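Local coordinates for protein histidine acid phosphatase (PDB 4ARU) that is a histidine acid phosphatase, also called phytase, of branch 2 of the histidine phosphatase superfamily, with a mixed alpha/beta fold, at residues L59-Y64 with M354-T358; R67-Q71 with V337-W341. All coordinates share one frame; numbering follows the deposited sequence. Where two conformers were deposited one is given.

Interaction 1 of 2, residues L59-Y64 with M354-T358; sequences LMGGFY and MVYQT
M60 and Q357 lie alongside each other, their chains running opposite ways, where helix 51-70 lies over the end of strand 348-356, and in the conformer given this is the tight part of the contact. The amide oxygen OE1 of Q357 comes to 3.2 Å from CG of M60, while SD of M60 runs alongside CG of Q357 at 3.8 Å. Bends at chi2 and chi3 of M60 (-76° and -77°) turn the thioether so that CE reaches the strand backbone, 3.8 Å from O of V355. The side chain of V355 is met less closely: its CG1 has CE of M60 at 4.0 Å and CE2 of F63 at 4.1 Å, and CE1 of Y64 is a little farther off. Both rings meet this methyl obliquely. The looser side is at partly exposed L59, whose CB lies 4.2 Å from NE2 of Q357. That nitrogen donates to the backbone O of L56, one turn earlier in the helix, so the amide is fastened to helix 51-70 although no hydrogen bond joins the two segments themselves. The contact is thus van der Waals packing of helix on sheet, partly apolar and partly thioether against amide, with the glutamine held through its bond to L56.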
# COMPACT_ATOMS: atom_id res chain seq x y z
N LEU A 59 -14.35 1.11 9.49
CA LEU A 59 -13.84 1.46 10.83
C LEU A 59 -12.73 2.53 10.66
O LEU A 59 -12.67 3.51 11.43
CB LEU A 59 -13.32 0.22 11.61
CG LEU A 59 -14.38 -0.78 11.99
CD1 LEU A 59 -13.72 -1.97 12.70
CD2 LEU A 59 -15.47 -0.18 12.87
N MET A 60 -11.85 2.36 9.69
CA MET A 60 -10.85 3.39 9.36
C MET A 60 -11.50 4.72 8.97
O MET A 60 -11.06 5.78 9.43
CB MET A 60 -9.88 2.93 8.27
CG MET A 60 -8.94 1.84 8.73
SD MET A 60 -7.61 2.46 9.78
CE MET A 60 -6.50 3.22 8.60
N GLY A 61 -12.55 4.67 8.14
CA GLY A 61 -13.29 5.89 7.78
C GLY A 61 -13.77 6.63 9.02
O GLY A 61 -13.68 7.85 9.08
N GLY A 62 -14.34 5.90 9.97
CA GLY A 62 -14.80 6.47 11.25
C GLY A 62 -13.65 7.10 12.02
O GLY A 62 -13.84 8.13 12.65
N PHE A 63 -12.49 6.47 12.00
CA PHE A 63 -11.33 7.04 12.68
C PHE A 63 -10.91 8.34 12.01
O PHE A 63 -10.67 9.36 12.68
CB PHE A 63 -10.17 6.05 12.68
CG PHE A 63 -8.92 6.62 13.31
CD1 PHE A 63 -8.87 6.85 14.68
CD2 PHE A 63 -7.87 7.04 12.51
CE1 PHE A 63 -7.73 7.42 15.27
CE2 PHE A 63 -6.74 7.62 13.08
CZ PHE A 63 -6.69 7.80 14.47
N TYR A 64 -10.83 8.32 10.69
CA TYR A 64 -10.50 9.51 9.93
C TYR A 64 -11.49 10.64 10.21
O TYR A 64 -11.09 11.81 10.38
CB TYR A 64 -10.46 9.25 8.42
CG TYR A 64 -9.33 8.42 7.89
CD1 TYR A 64 -8.00 8.76 8.11
CD2 TYR A 64 -9.60 7.29 7.12
CE1 TYR A 64 -6.98 7.93 7.59
CE2 TYR A 64 -8.58 6.50 6.60
CZ TYR A 64 -7.30 6.81 6.87
OH TYR A 64 -6.35 5.94 6.27
N MET A 354 1.99 7.18 8.10
CA MET A 354 1.41 5.90 7.72
C MET A 354 0.39 5.56 8.77
O MET A 354 0.76 5.36 9.91
CB MET A 354 2.46 4.79 7.63
CG MET A 354 1.99 3.52 6.97
SD MET A 354 1.58 3.77 5.18
CE MET A 354 0.91 2.11 5.10
N VAL A 355 -0.88 5.45 8.37
CA VAL A 355 -1.98 5.20 9.32
C VAL A 355 -2.58 3.85 8.99
O VAL A 355 -2.77 3.52 7.82
CB VAL A 355 -3.03 6.32 9.21
CG1 VAL A 355 -4.21 6.09 10.17
CG2 VAL A 355 -2.40 7.67 9.52
N TYR A 356 -2.80 3.04 10.01
CA TYR A 356 -3.09 1.61 9.82
C TYR A 356 -3.70 0.95 11.01
O TYR A 356 -3.60 1.45 12.12
CB TYR A 356 -1.78 0.89 9.47
CG TYR A 356 -0.83 0.89 10.65
CD1 TYR A 356 -0.07 2.01 10.97
CD2 TYR A 356 -0.74 -0.22 11.53
CE1 TYR A 356 0.79 2.00 12.03
CE2 TYR A 356 0.07 -0.20 12.62
CZ TYR A 356 0.82 0.94 12.89
OH TYR A 356 1.63 0.96 13.99
N GLN A 357 -4.37 -0.17 10.75
CA GLN A 357 -4.78 -1.08 11.77
C GLN A 357 -3.66 -2.07 12.08
O GLN A 357 -3.07 -2.66 11.17
CB GLN A 357 -6.03 -1.82 11.34
CG GLN A 357 -7.28 -0.95 11.40
CD GLN A 357 -8.27 -1.22 10.29
OE1 GLN A 357 -7.91 -1.14 9.10
NE2 GLN A 357 -9.52 -1.36 10.66
N THR A 358 -3.41 -2.25 13.36
CA THR A 358 -2.53 -3.32 13.82
C THR A 358 -3.10 -4.66 13.42
O THR A 358 -4.28 -4.80 13.07
CB THR A 358 -2.29 -3.30 15.32
OG1 THR A 358 -3.51 -3.65 16.00
CG2 THR A 358 -1.78 -1.99 15.82

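Interaction 2 of 2, residues R67-Q71 with V337-W341; sequences RFQQQ and VFERW
The indole of W341 and the guanidinium of R67 both present their edges to E339, and the carboxylate spans the gap between them. In the plane of the indole, NE1 of W341 donates to OE1 of E339 over 2.9 Å, reaching the oxygen on its anti side but tilted 27° out of the carboxylate plane. Farther round the same ring edge, NE2 of Q71 sits 3.7 Å from CZ2 of W341, with amide and ring planes 77° apart. The phenyl edge of F68 points at the strand too: its CE1 is 4.1 Å from OE2 of E339, and its CZ is 4.4 Å from CG1 of V337. Here the last turn of helix 51-70 packs on strand 335-342 of the mixed sheet, part of the layered alpha/beta core of the histidine phosphatase fold, and L10 of strand 9-18 touches both Q71 and E339. Buried E339 accepts from W341 on one oxygen and from R67 on the other, which would be expected to favour its charged form. R67 is extended, CG anti to the backbone N (chi1 172°), which carries its guanidinium out to the acid. NH2 of R67 makes a nearly straight salt-bridge hydrogen bond to OE2 of E339, 3.0 Å long and from above the carboxylate plane; NE of R67 adds a weak one at 3.5 Å.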
# COMPACT_ATOMS: atom_id res chain seq x y z
N ARG A 67 -10.54 12.11 13.59
CA ARG A 67 -9.26 12.82 13.56
C ARG A 67 -9.46 14.15 12.84
O ARG A 67 -9.05 15.21 13.33
CB ARG A 67 -8.22 11.97 12.82
CG ARG A 67 -6.87 12.63 12.54
CD ARG A 67 -6.01 11.59 11.82
NE ARG A 67 -4.72 12.03 11.28
CZ ARG A 67 -3.53 11.47 11.54
NH1 ARG A 67 -3.39 10.41 12.36
NH2 ARG A 67 -2.44 11.97 10.95
N PHE A 68 -10.12 14.13 11.70
CA PHE A 68 -10.22 15.35 10.92
C PHE A 68 -11.22 16.36 11.51
O PHE A 68 -11.05 17.57 11.34
CB PHE A 68 -10.50 15.06 9.45
CG PHE A 68 -9.42 14.20 8.79
CD1 PHE A 68 -8.08 14.40 9.05
CD2 PHE A 68 -9.77 13.16 7.93
CE1 PHE A 68 -7.08 13.59 8.44
CE2 PHE A 68 -8.80 12.37 7.34
CZ PHE A 68 -7.47 12.56 7.62
N GLN A 69 -12.26 15.89 12.20
CA GLN A 69 -13.15 16.77 12.95
C GLN A 69 -12.40 17.48 14.04
O GLN A 69 -12.59 18.66 14.28
CB GLN A 69 -14.25 15.98 13.63
CG GLN A 69 -15.38 15.69 12.71
CD GLN A 69 -16.35 14.68 13.29
OE1 GLN A 69 -15.99 13.83 14.09
NE2 GLN A 69 -17.57 14.79 12.91
N GLN A 70 -11.57 16.73 14.74
CA GLN A 70 -10.83 17.33 15.85
C GLN A 70 -9.90 18.44 15.35
O GLN A 70 -9.69 19.43 16.05
CB GLN A 70 -10.03 16.24 16.57
CG GLN A 70 -9.18 16.75 17.75
CD GLN A 70 -8.27 15.67 18.31
OE1 GLN A 70 -7.53 14.99 17.58
NE2 GLN A 70 -8.31 15.51 19.62
N GLN A 71 -9.41 18.29 14.12
CA GLN A 71 -8.47 19.24 13.50
C GLN A 71 -9.21 20.33 12.70
O GLN A 71 -8.60 21.18 12.03
CB GLN A 71 -7.44 18.50 12.62
CG GLN A 71 -6.63 17.41 13.37
CD GLN A 71 -5.82 16.46 12.47
OE1 GLN A 71 -6.34 15.81 11.52
NE2 GLN A 71 -4.53 16.32 12.80
N VAL A 337 -0.95 9.21 4.61
CA VAL A 337 -1.78 10.38 4.82
C VAL A 337 -0.86 11.57 4.75
O VAL A 337 -0.04 11.82 5.63
CB VAL A 337 -2.51 10.33 6.17
CG1 VAL A 337 -3.36 11.57 6.35
CG2 VAL A 337 -3.34 9.03 6.29
N PHE A 338 -1.06 12.34 3.71
CA PHE A 338 -0.32 13.58 3.45
C PHE A 338 -1.16 14.76 3.89
O PHE A 338 -2.30 14.92 3.42
CB PHE A 338 0.02 13.76 1.98
CG PHE A 338 0.92 12.72 1.41
CD1 PHE A 338 0.44 11.50 0.97
CD2 PHE A 338 2.25 13.07 1.14
CE1 PHE A 338 1.30 10.58 0.45
CE2 PHE A 338 3.11 12.14 0.55
CZ PHE A 338 2.61 10.87 0.24
N GLU A 339 -0.65 15.61 4.78
CA GLU A 339 -1.39 16.71 5.38
C GLU A 339 -0.73 17.99 4.98
O GLU A 339 0.48 18.17 5.20
CB GLU A 339 -1.41 16.60 6.89
CG GLU A 339 -2.16 15.37 7.35
CD GLU A 339 -2.28 15.19 8.85
OE1 GLU A 339 -1.56 15.84 9.63
OE2 GLU A 339 -3.12 14.34 9.23
N ARG A 340 -1.53 18.92 4.49
CA ARG A 340 -1.09 20.29 4.21
C ARG A 340 -1.46 21.15 5.38
O ARG A 340 -2.64 21.38 5.63
CB ARG A 340 -1.72 20.86 2.92
CG ARG A 340 -1.43 22.33 2.68
CD ARG A 340 -2.38 22.95 1.66
NE ARG A 340 -2.29 24.37 1.60
CZ ARG A 340 -1.45 25.10 0.83
NH1 ARG A 340 -0.66 24.55 -0.07
NH2 ARG A 340 -1.45 26.42 0.93
N TRP A 341 -0.44 21.61 6.10
CA TRP A 341 -0.59 22.47 7.28
C TRP A 341 -0.09 23.85 6.92
O TRP A 341 0.85 23.98 6.13
CB TRP A 341 0.28 21.93 8.41
CG TRP A 341 -0.23 20.70 9.01
CD1 TRP A 341 0.03 19.40 8.67
CD2 TRP A 341 -1.13 20.64 10.14
NE1 TRP A 341 -0.64 18.55 9.51
CE2 TRP A 341 -1.37 19.28 10.40
CE3 TRP A 341 -1.75 21.61 10.94
CZ2 TRP A 341 -2.22 18.87 11.42
CZ3 TRP A 341 -2.60 21.20 11.95
CH2 TRP A 341 -2.81 19.84 12.18

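In the fold
Both interactions hold helix 51-70 against the mixed sheet, on neighbouring antiparallel strands: interaction 1 uses 348-356 and the residues just after it, interaction 2 uses 335-342. Their centres are 13 Å apart, and they meet at a valine pair, CG2 of V355 lying 3.6 Å from CG2 of V337; Y64 also packs on V337. Both are largely buried, but interaction 1 is the deeper, its centre about 14 Å from the centre of the chain, against about 20 Å for that of interaction 2. The chemistry differs with place: interaction 1 is packing of a thioether, rings and an amide, whereas interaction 2, at the helix's C-terminal end with partly exposed R67 and Q71, adds a salt bridge.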